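Local coordinates for protein Bd3459 (Bdellovibrio bacteriovorus, PDB 5CEC) that probably acts as a serine-type D-Ala-D-Ala peptidase of the S13 family during bacterial predation, and is bound by an ankyrin-repeat immunity protein, at residues 79-84 / 315-320; 72-77 / 330-335; 326-331 / 377-382; 241-246 / 253-258. The protein carries 1 engineered substitution. One frame throughout, in Å; residues are numbered along the deposited sequence.

How the contacts relate
Contacts 1 and 2 both use helix 72-84, and their centres lie about 11 Å apart. Leu-317 of contact 1 ties them together, with CD2 3.9 Å from Val-74 CG1. Contact 3 follows on from contact 2, sharing Asp-330 and Val-331, and also meets contact 1: Tyr-379 OH lies 2.6 Å from Asp-318 OD2, a probable hydrogen bond. Contact 4, its centre about 9 Å from that of contact 2, completes the group. There Asn-253 OD1 is 2.7 Å from Lys-73 NZ, which joins two motifs of the probable active site, SxxK and (S/Y)xN. Lys-245 NZ, also of contact 4, lies 2.8 Å from both Met-332 O and Ser-329 O.

Contact 1. Residues 79-84 / 315-320; sequences WAVDRL and YSLDKS
Val-81 and Ser-320 bury the most surface here, and Asp-82 and Leu-317 complete the meeting. The two methyls of Val-81 divide the work. With chi1 at 166°, CG1 stands anti to the backbone N and reaches Ser-320 CB at 3.8 Å, while CG2, anti to the carbonyl carbon, meets Leu-317 CD1 at 4.0 Å. The valine and leucine side chains cross at about a right angle, and a compact beta-branched residue suits a place where two partners must be met from one CB. Both residues belong to helices of the transpeptidase-like domain of this beta-lactamase-clan protein: helix 72-84, which follows the probable nucleophile of the SxxK motif, and helix 307-322. Over these segments the axes approach to 9.9 Å and run in broadly the same direction, 38° apart. Ser-320 is small enough to sit between the helices and still offers a donor. Its OG donates a 2.7 Å hydrogen bond to Asp-82 OD1, which accepts through its syn lone pair. The other carboxylate oxygen, OD2, is held by the hydroxyl of Tyr-272 and a salt bridge to Lys-276, so both oxygens have partners and the group's rotation is fixed. Leu-244 of helix 240-250 packs on Val-81.

Contact 2. Residues 72-77 / 330-335; sequences SKVVTT and DVMAVA
Val-74 and Met-332 make the first of two side-chain meetings, both buried and both apolar. The valine lies across the end of the methionine at about a right angle: Val-74 CG2 touches Met-332 CE at 3.9 Å, and Val-74 CG1 lies 4.1 Å from Met-332 SD. A bend at chi3 (66°) turns the methyl so that the sulfur lies near both branches of the valine while CE meets CG2 alone, which suits a flexible chain. In the second meeting Thr-77 CG2 is 4.0 Å from Val-331 CG2, and the two side chains run alongside one another, pointing opposite ways. Threonine suits this place because its methyl can face the valine while its hydroxyl turns back to the helix. Thr-77 OG1 donates to Lys-73 O at 2.7 Å, tilted 30° from the carbonyl plane, and Thr-77 N reaches the same oxygen from the opposite face. Asn-248 ND2 is bonded to both Thr-77 OG1 and Val-331 O, tying the segments together from outside. Lys-73, of the probable SxxK motif, points its NZ to Ser-70 and Ser-290 O. Helix 72-84 lies beside the approach to edge strand 333-334, with helix 307-322 packing on Val-74 and Val-331, helix 240-250 on Thr-77, and strand 354-361 on Met-332.

Contact 3. Residues 326-331 / 377-382; sequences YDLSDV and EIYFAV
Leu-328 reaches the strand through a single methyl, CD1, which approaches the Tyr-379 ring at its edge, near the ring plane, 4.2 Å from CE1. The leucine abuts the rim of the ring and does not lie over a face, its side chain roughly perpendicular to that of the tyrosine. The same methyl lies 4.1 Å from Glu-377 OE2, at the end of an extended chain that carries the carboxylate out from the strand with CG anti to the backbone N (chi1 177°). Residues 377-382 belong to strand 376-385 of the antiparallel sheet characteristic of the transpeptidase domain in the beta-lactamase clan, and 326-331 is the loop between helix 307-322 and edge strand 333-334. A branched apolar chain suits Leu-328, which fills the buried junction of loop, helix 307-322 and strand 364-373. A water accepts from Leu-328 N at 2.9 Å and gives a weak bond to Glu-377 OE2. Tyr-379 OH is hydrogen-bonded to Asp-318, whose carboxylate comes so close to that of Glu-377 that a shared proton is plausible. The loop holds its own turn: Asp-327 N donates to Asp-330 OD2 at 2.8 Å, nearly straight (172°) and on the anti side of that oxygen, while Asp-330 N returns a 2.9 Å bond to Asp-327 O.

Contact 4. Residues 241-246 / 253-258; sequences KTILKR and NYIADN. With SO4 (sulfate ion), chain D.
Ile-243 and Ile-255 pack together two consecutive helices, 240-250 and 253-262, on either side of a short connection where the probable (S/Y)xN motif begins, ending on the first residue of the second helix. The two isoleucines cross at a slant, and CG2 of Ile-243 meets CG2 of Ile-255 at 3.6 Å. In each, chi1 near -60° leaves that branch anti to the backbone N and places CG1 beside it. Ile-255 sends its long branch further along the first helix, so that CD1 comes 4.4 Å from Arg-246 CG. A beta-branched residue with one short and one long arm suits this place: the short arm meets the methyl of Ile-243, and the long arm passes its carbonyl oxygen toward Arg-246.

Arg-246 lends its aliphatic part to this packing and then leads away, bent at chi2. Its guanidinium holds a sulfate ion, probably from the crystallisation liquor, by a two-pronged grip. NH1 donates to O2 at 3.0 Å in an almost straight bond (178°), and NH2 to O3 at 2.9 Å, with the sulfur in the guanidinium plane. NE makes a salt bridge to Glu-152, which helps fix the group's rotation.

On the second helix, Asn-258 ND2 donates to Tyr-254 O at 2.9 Å while lying over one face of the Tyr-254 ring, toward its rim. Asn-253, at the start of that helix, bonds through OD1 to Lys-73, a pairing that resembles the meeting of SxxK and (S/Y)xN motifs in penicillin-binding proteins and serine beta-lactamases.

Contact 1. Residues 79-84 / 315-320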
# COMPACT_ATOMS: atom_id res chain seq x y z
N TRP A 79 5.71 5.46 16.02
CA TRP A 79 7.06 5.60 16.57
C TRP A 79 7.75 6.81 15.92
O TRP A 79 8.33 7.65 16.62
CB TRP A 79 7.88 4.32 16.36
CG TRP A 79 9.16 4.27 17.07
CD1 TRP A 79 9.55 5.00 18.17
CD2 TRP A 79 10.22 3.36 16.82
NE1 TRP A 79 10.78 4.61 18.59
CE2 TRP A 79 11.22 3.61 17.77
CE3 TRP A 79 10.44 2.37 15.85
CZ2 TRP A 79 12.38 2.89 17.82
CZ3 TRP A 79 11.62 1.68 15.90
CH2 TRP A 79 12.58 1.96 16.85
N ALA A 80 7.69 6.91 14.59
CA ALA A 80 8.34 8.00 13.88
C ALA A 80 7.71 9.36 14.25
O ALA A 80 8.41 10.37 14.39
CB ALA A 80 8.32 7.74 12.38
N VAL A 81 6.37 9.43 14.28
CA VAL A 81 5.69 10.68 14.65
C VAL A 81 6.12 11.14 16.03
O VAL A 81 6.38 12.31 16.25
CB VAL A 81 4.15 10.54 14.53
CG1 VAL A 81 3.39 11.68 15.22
CG2 VAL A 81 3.75 10.41 13.08
N ASP A 82 6.19 10.21 16.96
CA ASP A 82 6.61 10.54 18.35
C ASP A 82 8.09 10.93 18.43
O ASP A 82 8.45 11.87 19.14
CB ASP A 82 6.32 9.37 19.30
CG ASP A 82 4.92 9.39 19.86
OD1 ASP A 82 4.14 10.36 19.59
OD2 ASP A 82 4.61 8.44 20.61
N ARG A 83 8.97 10.22 17.73
CA ARG A 83 10.40 10.47 17.84
C ARG A 83 10.84 11.71 17.04
O ARG A 83 11.75 12.42 17.46
CB ARG A 83 11.19 9.28 17.35
CG ARG A 83 11.40 8.21 18.37
CD ARG A 83 12.54 8.59 19.32
NE ARG A 83 13.83 8.65 18.62
CZ ARG A 83 14.58 7.60 18.26
NH1 ARG A 83 14.24 6.36 18.62
NH2 ARG A 83 15.69 7.79 17.56
N LEU A 84 10.23 11.93 15.89
CA LEU A 84 10.66 12.99 14.97
C LEU A 84 9.73 14.17 14.84
O LEU A 84 10.18 15.30 14.61
CB LEU A 84 10.90 12.40 13.59
CG LEU A 84 11.91 11.25 13.51
CD1 LEU A 84 11.89 10.67 12.11
CD2 LEU A 84 13.30 11.69 13.92
N TYR A 315 -5.17 5.31 18.94
CA TYR A 315 -5.48 6.38 19.89
C TYR A 315 -4.29 7.31 20.06
O TYR A 315 -4.41 8.55 19.99
CB TYR A 315 -5.85 5.80 21.24
CG TYR A 315 -6.10 6.85 22.26
CD1 TYR A 315 -5.05 7.39 23.00
CD2 TYR A 315 -7.37 7.34 22.46
CE1 TYR A 315 -5.28 8.37 23.93
CE2 TYR A 315 -7.62 8.33 23.38
CZ TYR A 315 -6.57 8.86 24.14
OH TYR A 315 -6.75 9.83 25.04
N SER A 316 -3.12 6.72 20.26
CA SER A 316 -1.88 7.47 20.49
C SER A 316 -1.42 8.23 19.26
O SER A 316 -0.93 9.37 19.38
CB SER A 316 -0.78 6.56 21.04
OG SER A 316 -1.11 6.06 22.32
N LEU A 317 -1.53 7.62 18.07
CA LEU A 317 -1.17 8.29 16.85
C LEU A 317 -2.07 9.49 16.61
O LEU A 317 -1.59 10.58 16.23
CB LEU A 317 -1.24 7.29 15.69
CG LEU A 317 -0.92 7.86 14.30
CD1 LEU A 317 0.46 8.52 14.23
CD2 LEU A 317 -1.00 6.74 13.28
N ASP A 318 -3.37 9.28 16.76
CA ASP A 318 -4.34 10.35 16.60
C ASP A 318 -4.01 11.51 17.56
O ASP A 318 -4.03 12.69 17.17
CB ASP A 318 -5.76 9.83 16.81
CG ASP A 318 -6.80 10.48 15.92
OD1 ASP A 318 -6.48 11.34 15.07
OD2 ASP A 318 -7.98 10.10 16.09
N LYS A 319 -3.66 11.18 18.80
CA LYS A 319 -3.38 12.19 19.82
C LYS A 319 -2.16 13.00 19.41
O LYS A 319 -2.19 14.24 19.44
CB LYS A 319 -3.14 11.56 21.18
CG LYS A 319 -2.89 12.59 22.28
CD LYS A 319 -2.70 11.89 23.60
CE LYS A 319 -2.38 12.87 24.70
NZ LYS A 319 -2.14 12.18 26.00
N SER A 320 -1.09 12.32 18.99
CA SER A 320 0.14 13.00 18.61
C SER A 320 -0.06 13.87 17.36
O SER A 320 0.44 15.00 17.28
CB SER A 320 1.26 11.99 18.40
OG SER A 320 1.59 11.33 19.64

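Contact 2. Residues 72-77 / 330-335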
# COMPACT_ATOMS: atom_id res chain seq x y z
N SER A 72 1.49 -3.42 10.73
CA SER A 72 2.71 -3.05 11.43
C SER A 72 3.18 -1.63 11.10
O SER A 72 3.78 -0.95 11.92
CB SER A 72 3.86 -3.98 11.03
OG SER A 72 3.68 -5.29 11.46
N LYS A 73 2.96 -1.21 9.85
CA LYS A 73 3.42 0.13 9.42
C LYS A 73 2.75 1.26 10.19
O LYS A 73 3.33 2.33 10.29
CB LYS A 73 3.29 0.28 7.91
CG LYS A 73 4.09 -0.73 7.11
CD LYS A 73 4.06 -0.43 5.62
CE LYS A 73 5.00 -1.32 4.84
NZ LYS A 73 4.56 -2.72 4.78
N VAL A 74 1.55 1.02 10.72
CA VAL A 74 0.92 2.04 11.54
C VAL A 74 1.67 2.21 12.88
O VAL A 74 1.78 3.31 13.42
CB VAL A 74 -0.56 1.76 11.78
CG1 VAL A 74 -1.18 2.88 12.60
CG2 VAL A 74 -1.33 1.62 10.47
N VAL A 75 2.21 1.11 13.40
CA VAL A 75 3.02 1.17 14.62
C VAL A 75 4.32 1.92 14.35
O VAL A 75 4.73 2.81 15.11
CB VAL A 75 3.31 -0.24 15.17
CG1 VAL A 75 4.01 -0.14 16.51
CG2 VAL A 75 1.99 -1.02 15.38
N THR A 76 4.95 1.60 13.22
CA THR A 76 6.17 2.35 12.81
C THR A 76 5.86 3.86 12.62
O THR A 76 6.68 4.69 12.98
CB THR A 76 6.74 1.71 11.55
OG1 THR A 76 6.96 0.31 11.82
CG2 THR A 76 8.01 2.38 11.10
N THR A 77 4.68 4.15 12.06
CA THR A 77 4.20 5.53 11.87
C THR A 77 4.13 6.23 13.22
O THR A 77 4.63 7.34 13.36
CB THR A 77 2.85 5.51 11.16
OG1 THR A 77 3.03 4.97 9.85
CG2 THR A 77 2.28 6.85 11.01
N ASP A 330 -3.80 12.47 7.31
CA ASP A 330 -2.54 13.06 6.92
C ASP A 330 -1.38 12.09 6.82
O ASP A 330 -0.36 12.40 6.27
CB ASP A 330 -2.21 14.25 7.81
CG ASP A 330 -3.23 15.36 7.66
OD1 ASP A 330 -3.44 15.82 6.53
OD2 ASP A 330 -3.83 15.76 8.66
N VAL A 331 -1.56 10.88 7.37
CA VAL A 331 -0.52 9.87 7.31
C VAL A 331 -0.98 8.47 6.87
O VAL A 331 -0.14 7.61 6.66
CB VAL A 331 0.25 9.74 8.64
CG1 VAL A 331 0.90 11.08 9.02
CG2 VAL A 331 -0.63 9.22 9.76
N MET A 332 -2.28 8.27 6.73
CA MET A 332 -2.87 6.97 6.37
C MET A 332 -3.91 7.17 5.29
O MET A 332 -4.41 8.28 5.08
CB MET A 332 -3.57 6.29 7.55
CG MET A 332 -2.61 5.71 8.55
SD MET A 332 -3.39 5.23 10.10
CE MET A 332 -4.40 3.90 9.49
N ALA A 333 -4.13 6.10 4.51
CA ALA A 333 -4.94 6.18 3.30
C ALA A 333 -6.43 6.26 3.62
O ALA A 333 -6.91 5.66 4.58
CB ALA A 333 -4.68 4.96 2.45
N VAL A 334 -7.16 6.97 2.77
CA VAL A 334 -8.60 7.16 2.89
C VAL A 334 -9.31 6.35 1.81
O VAL A 334 -9.04 6.48 0.59
CB VAL A 334 -8.98 8.65 2.78
CG1 VAL A 334 -10.48 8.82 2.92
CG2 VAL A 334 -8.26 9.44 3.86
N ALA A 335 -10.19 5.46 2.27
CA ALA A 335 -10.91 4.56 1.38
C ALA A 335 -11.61 5.34 0.26
O ALA A 335 -12.34 6.33 0.53
CB ALA A 335 -11.95 3.79 2.15

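Contact 3. Residues 326-331 / 377-382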
# COMPACT_ATOMS: atom_id res chain seq x y z
N TYR A 326 -3.21 17.83 12.85
CA TYR A 326 -3.34 16.84 11.81
C TYR A 326 -4.34 15.75 12.21
O TYR A 326 -4.69 15.61 13.38
CB TYR A 326 -2.01 16.20 11.46
CG TYR A 326 -1.00 17.17 10.90
CD1 TYR A 326 -1.30 17.92 9.78
CD2 TYR A 326 0.28 17.28 11.44
CE1 TYR A 326 -0.38 18.80 9.24
CE2 TYR A 326 1.22 18.14 10.89
CZ TYR A 326 0.88 18.90 9.79
OH TYR A 326 1.75 19.77 9.17
N ASP A 327 -4.77 14.98 11.20
CA ASP A 327 -5.72 13.88 11.34
C ASP A 327 -5.03 12.59 10.86
O ASP A 327 -3.94 12.62 10.21
CB ASP A 327 -6.95 14.09 10.38
CG ASP A 327 -7.79 15.32 10.70
OD1 ASP A 327 -7.81 15.79 11.83
OD2 ASP A 327 -8.48 15.79 9.78
N LEU A 328 -5.63 11.44 11.14
CA LEU A 328 -5.08 10.17 10.64
C LEU A 328 -4.93 10.20 9.11
O LEU A 328 -3.98 9.63 8.57
CB LEU A 328 -5.90 8.98 11.11
CG LEU A 328 -5.80 8.59 12.59
CD1 LEU A 328 -6.78 7.51 12.95
CD2 LEU A 328 -4.38 8.18 12.95
N SER A 329 -5.84 10.92 8.42
CA SER A 329 -5.77 11.03 6.95
C SER A 329 -4.54 11.80 6.42
O SER A 329 -4.30 11.79 5.24
CB SER A 329 -7.03 11.70 6.42
OG SER A 329 -7.12 13.02 6.92
N ASP A 330 -3.80 12.47 7.31
CA ASP A 330 -2.54 13.06 6.92
C ASP A 330 -1.38 12.09 6.82
O ASP A 330 -0.36 12.40 6.27
CB ASP A 330 -2.21 14.25 7.81
CG ASP A 330 -3.23 15.36 7.66
OD1 ASP A 330 -3.44 15.82 6.53
OD2 ASP A 330 -3.83 15.76 8.66
N VAL A 331 -1.56 10.88 7.37
CA VAL A 331 -0.52 9.87 7.31
C VAL A 331 -0.98 8.47 6.87
O VAL A 331 -0.14 7.61 6.66
CB VAL A 331 0.25 9.74 8.64
CG1 VAL A 331 0.90 11.08 9.02
CG2 VAL A 331 -0.63 9.22 9.76
N GLU A 377 -16.06 9.31 15.43
CA GLU A 377 -14.89 8.62 14.96
C GLU A 377 -14.70 7.38 15.80
O GLU A 377 -14.70 7.46 17.03
CB GLU A 377 -13.67 9.52 15.10
CG GLU A 377 -12.35 8.89 14.70
CD GLU A 377 -11.11 9.72 15.03
OE1 GLU A 377 -11.18 10.73 15.75
OE2 GLU A 377 -10.03 9.33 14.59
N ILE A 378 -14.55 6.23 15.16
CA ILE A 378 -14.37 4.96 15.86
C ILE A 378 -13.10 4.29 15.36
O ILE A 378 -12.93 4.08 14.15
CB ILE A 378 -15.56 4.03 15.67
CG1 ILE A 378 -16.88 4.71 16.03
CG2 ILE A 378 -15.38 2.74 16.49
CD1 ILE A 378 -18.07 3.90 15.66
N TYR A 379 -12.20 3.90 16.27
CA TYR A 379 -11.03 3.10 15.90
C TYR A 379 -11.40 1.63 15.78
O TYR A 379 -12.25 1.12 16.52
CB TYR A 379 -9.92 3.20 16.97
CG TYR A 379 -9.51 4.62 17.30
CD1 TYR A 379 -9.06 5.47 16.29
CD2 TYR A 379 -9.56 5.12 18.60
CE1 TYR A 379 -8.68 6.77 16.57
CE2 TYR A 379 -9.18 6.41 18.88
CZ TYR A 379 -8.76 7.25 17.87
OH TYR A 379 -8.40 8.55 18.15
N PHE A 380 -10.78 0.93 14.83
CA PHE A 380 -11.02 -0.49 14.69
C PHE A 380 -9.76 -1.22 14.26
O PHE A 380 -8.85 -0.62 13.69
CB PHE A 380 -12.13 -0.73 13.63
CG PHE A 380 -11.68 -0.50 12.22
CD1 PHE A 380 -11.09 -1.53 11.50
CD2 PHE A 380 -11.78 0.76 11.63
CE1 PHE A 380 -10.62 -1.30 10.22
CE2 PHE A 380 -11.29 0.98 10.36
CZ PHE A 380 -10.73 -0.05 9.67
N ALA A 381 -9.76 -2.51 14.51
CA ALA A 381 -8.76 -3.42 13.95
C ALA A 381 -9.38 -4.78 13.72
O ALA A 381 -10.14 -5.27 14.57
CB ALA A 381 -7.52 -3.53 14.80
N VAL A 382 -9.09 -5.35 12.55
CA VAL A 382 -9.59 -6.68 12.19
C VAL A 382 -8.41 -7.55 11.79
O VAL A 382 -7.66 -7.19 10.87
CB VAL A 382 -10.59 -6.65 11.00
CG1 VAL A 382 -11.24 -8.01 10.81
CG2 VAL A 382 -11.64 -5.56 11.18
O HOH W 1 -7.98 11.52 12.84

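Contact 4. Residues 241-246 / 253-258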
# COMPACT_ATOMS: atom_id res chain seq x y z
N LYS A 241 5.23 13.62 7.60
CA LYS A 241 3.84 13.24 7.36
C LYS A 241 3.64 12.77 5.90
O LYS A 241 2.86 11.87 5.65
CB LYS A 241 2.87 14.37 7.74
CG LYS A 241 3.04 15.64 6.90
CD LYS A 241 2.17 16.82 7.26
CE LYS A 241 2.48 17.94 6.30
NZ LYS A 241 1.54 19.08 6.35
N THR A 242 4.27 13.48 4.96
CA THR A 242 4.17 13.15 3.53
C THR A 242 4.83 11.79 3.22
O THR A 242 4.31 10.98 2.44
CB THR A 242 4.78 14.26 2.69
OG1 THR A 242 4.13 15.48 3.02
CG2 THR A 242 4.71 13.97 1.19
N ILE A 243 6.01 11.60 3.77
CA ILE A 243 6.73 10.32 3.62
C ILE A 243 5.87 9.17 4.16
O ILE A 243 5.74 8.10 3.53
CB ILE A 243 8.11 10.38 4.31
CG1 ILE A 243 8.99 11.42 3.60
CG2 ILE A 243 8.76 8.97 4.35
CD1 ILE A 243 10.25 11.73 4.37
N LEU A 244 5.29 9.39 5.33
CA LEU A 244 4.40 8.41 5.95
C LEU A 244 3.14 8.15 5.11
O LEU A 244 2.74 7.00 4.91
CB LEU A 244 4.01 8.83 7.37
CG LEU A 244 5.17 8.86 8.36
CD1 LEU A 244 4.76 9.60 9.61
CD2 LEU A 244 5.69 7.49 8.73
N LYS A 245 2.55 9.23 4.59
CA LYS A 245 1.39 9.09 3.70
C LYS A 245 1.74 8.21 2.50
O LYS A 245 0.97 7.30 2.15
CB LYS A 245 0.90 10.46 3.23
CG LYS A 245 -0.35 10.44 2.38
CD LYS A 245 -1.62 10.30 3.18
CE LYS A 245 -2.82 10.13 2.26
NZ LYS A 245 -4.12 10.11 2.98
N ARG A 246 2.88 8.49 1.86
CA ARG A 246 3.30 7.67 0.71
C ARG A 246 3.46 6.20 1.15
O ARG A 246 2.95 5.28 0.50
CB ARG A 246 4.59 8.20 0.13
CG ARG A 246 5.08 7.47 -1.10
CD ARG A 246 4.10 7.51 -2.25
NE ARG A 246 4.74 7.16 -3.51
CZ ARG A 246 4.10 6.86 -4.63
NH1 ARG A 246 2.77 6.69 -4.66
NH2 ARG A 246 4.81 6.66 -5.71
N ASN A 253 7.45 -1.26 1.97
CA ASN A 253 8.35 -1.93 2.91
C ASN A 253 9.67 -1.18 3.09
O ASN A 253 10.21 -1.16 4.21
CB ASN A 253 8.63 -3.35 2.46
CG ASN A 253 7.44 -4.24 2.58
OD1 ASN A 253 6.39 -3.90 3.11
ND2 ASN A 253 7.61 -5.44 2.06
N TYR A 254 10.20 -0.64 2.00
CA TYR A 254 11.48 0.05 2.07
C TYR A 254 11.44 1.22 3.02
O TYR A 254 12.35 1.39 3.89
CB TYR A 254 11.96 0.53 0.66
CG TYR A 254 13.23 1.33 0.70
CD1 TYR A 254 14.48 0.72 0.62
CD2 TYR A 254 13.21 2.71 0.86
CE1 TYR A 254 15.65 1.45 0.68
CE2 TYR A 254 14.38 3.44 0.90
CZ TYR A 254 15.60 2.82 0.82
OH TYR A 254 16.76 3.53 0.91
N ILE A 255 10.39 2.04 2.89
CA ILE A 255 10.28 3.20 3.77
C ILE A 255 10.12 2.73 5.22
O ILE A 255 10.77 3.26 6.14
CB ILE A 255 9.12 4.14 3.39
CG1 ILE A 255 9.27 4.66 1.95
CG2 ILE A 255 9.02 5.33 4.34
CD1 ILE A 255 8.06 5.41 1.43
N ALA A 256 9.24 1.76 5.43
CA ALA A 256 8.92 1.33 6.80
C ALA A 256 10.16 0.73 7.47
O ALA A 256 10.43 1.02 8.65
CB ALA A 256 7.78 0.33 6.79
N ASP A 257 10.85 -0.15 6.77
CA ASP A 257 12.00 -0.83 7.36
C ASP A 257 13.12 0.16 7.65
O ASP A 257 13.77 0.08 8.69
CB ASP A 257 12.48 -2.00 6.47
CG ASP A 257 11.52 -3.16 6.49
OD1 ASP A 257 10.96 -3.44 7.58
OD2 ASP A 257 11.36 -3.81 5.45
N ASN A 258 13.32 1.14 6.76
CA ASN A 258 14.35 2.11 7.01
C ASN A 258 14.02 3.07 8.14
O ASN A 258 14.91 3.45 8.87
CB ASN A 258 14.76 2.84 5.72
CG ASN A 258 15.75 2.01 4.92
OD1 ASN A 258 16.93 1.99 5.27
ND2 ASN A 258 15.26 1.25 3.94
S SO4 D . 2.29 5.79 -8.37
O1 SO4 D . 1.52 5.90 -9.63
O2 SO4 D . 1.38 5.96 -7.20
O3 SO4 D . 3.42 6.74 -8.31
O4 SO4 D . 2.80 4.39 -8.27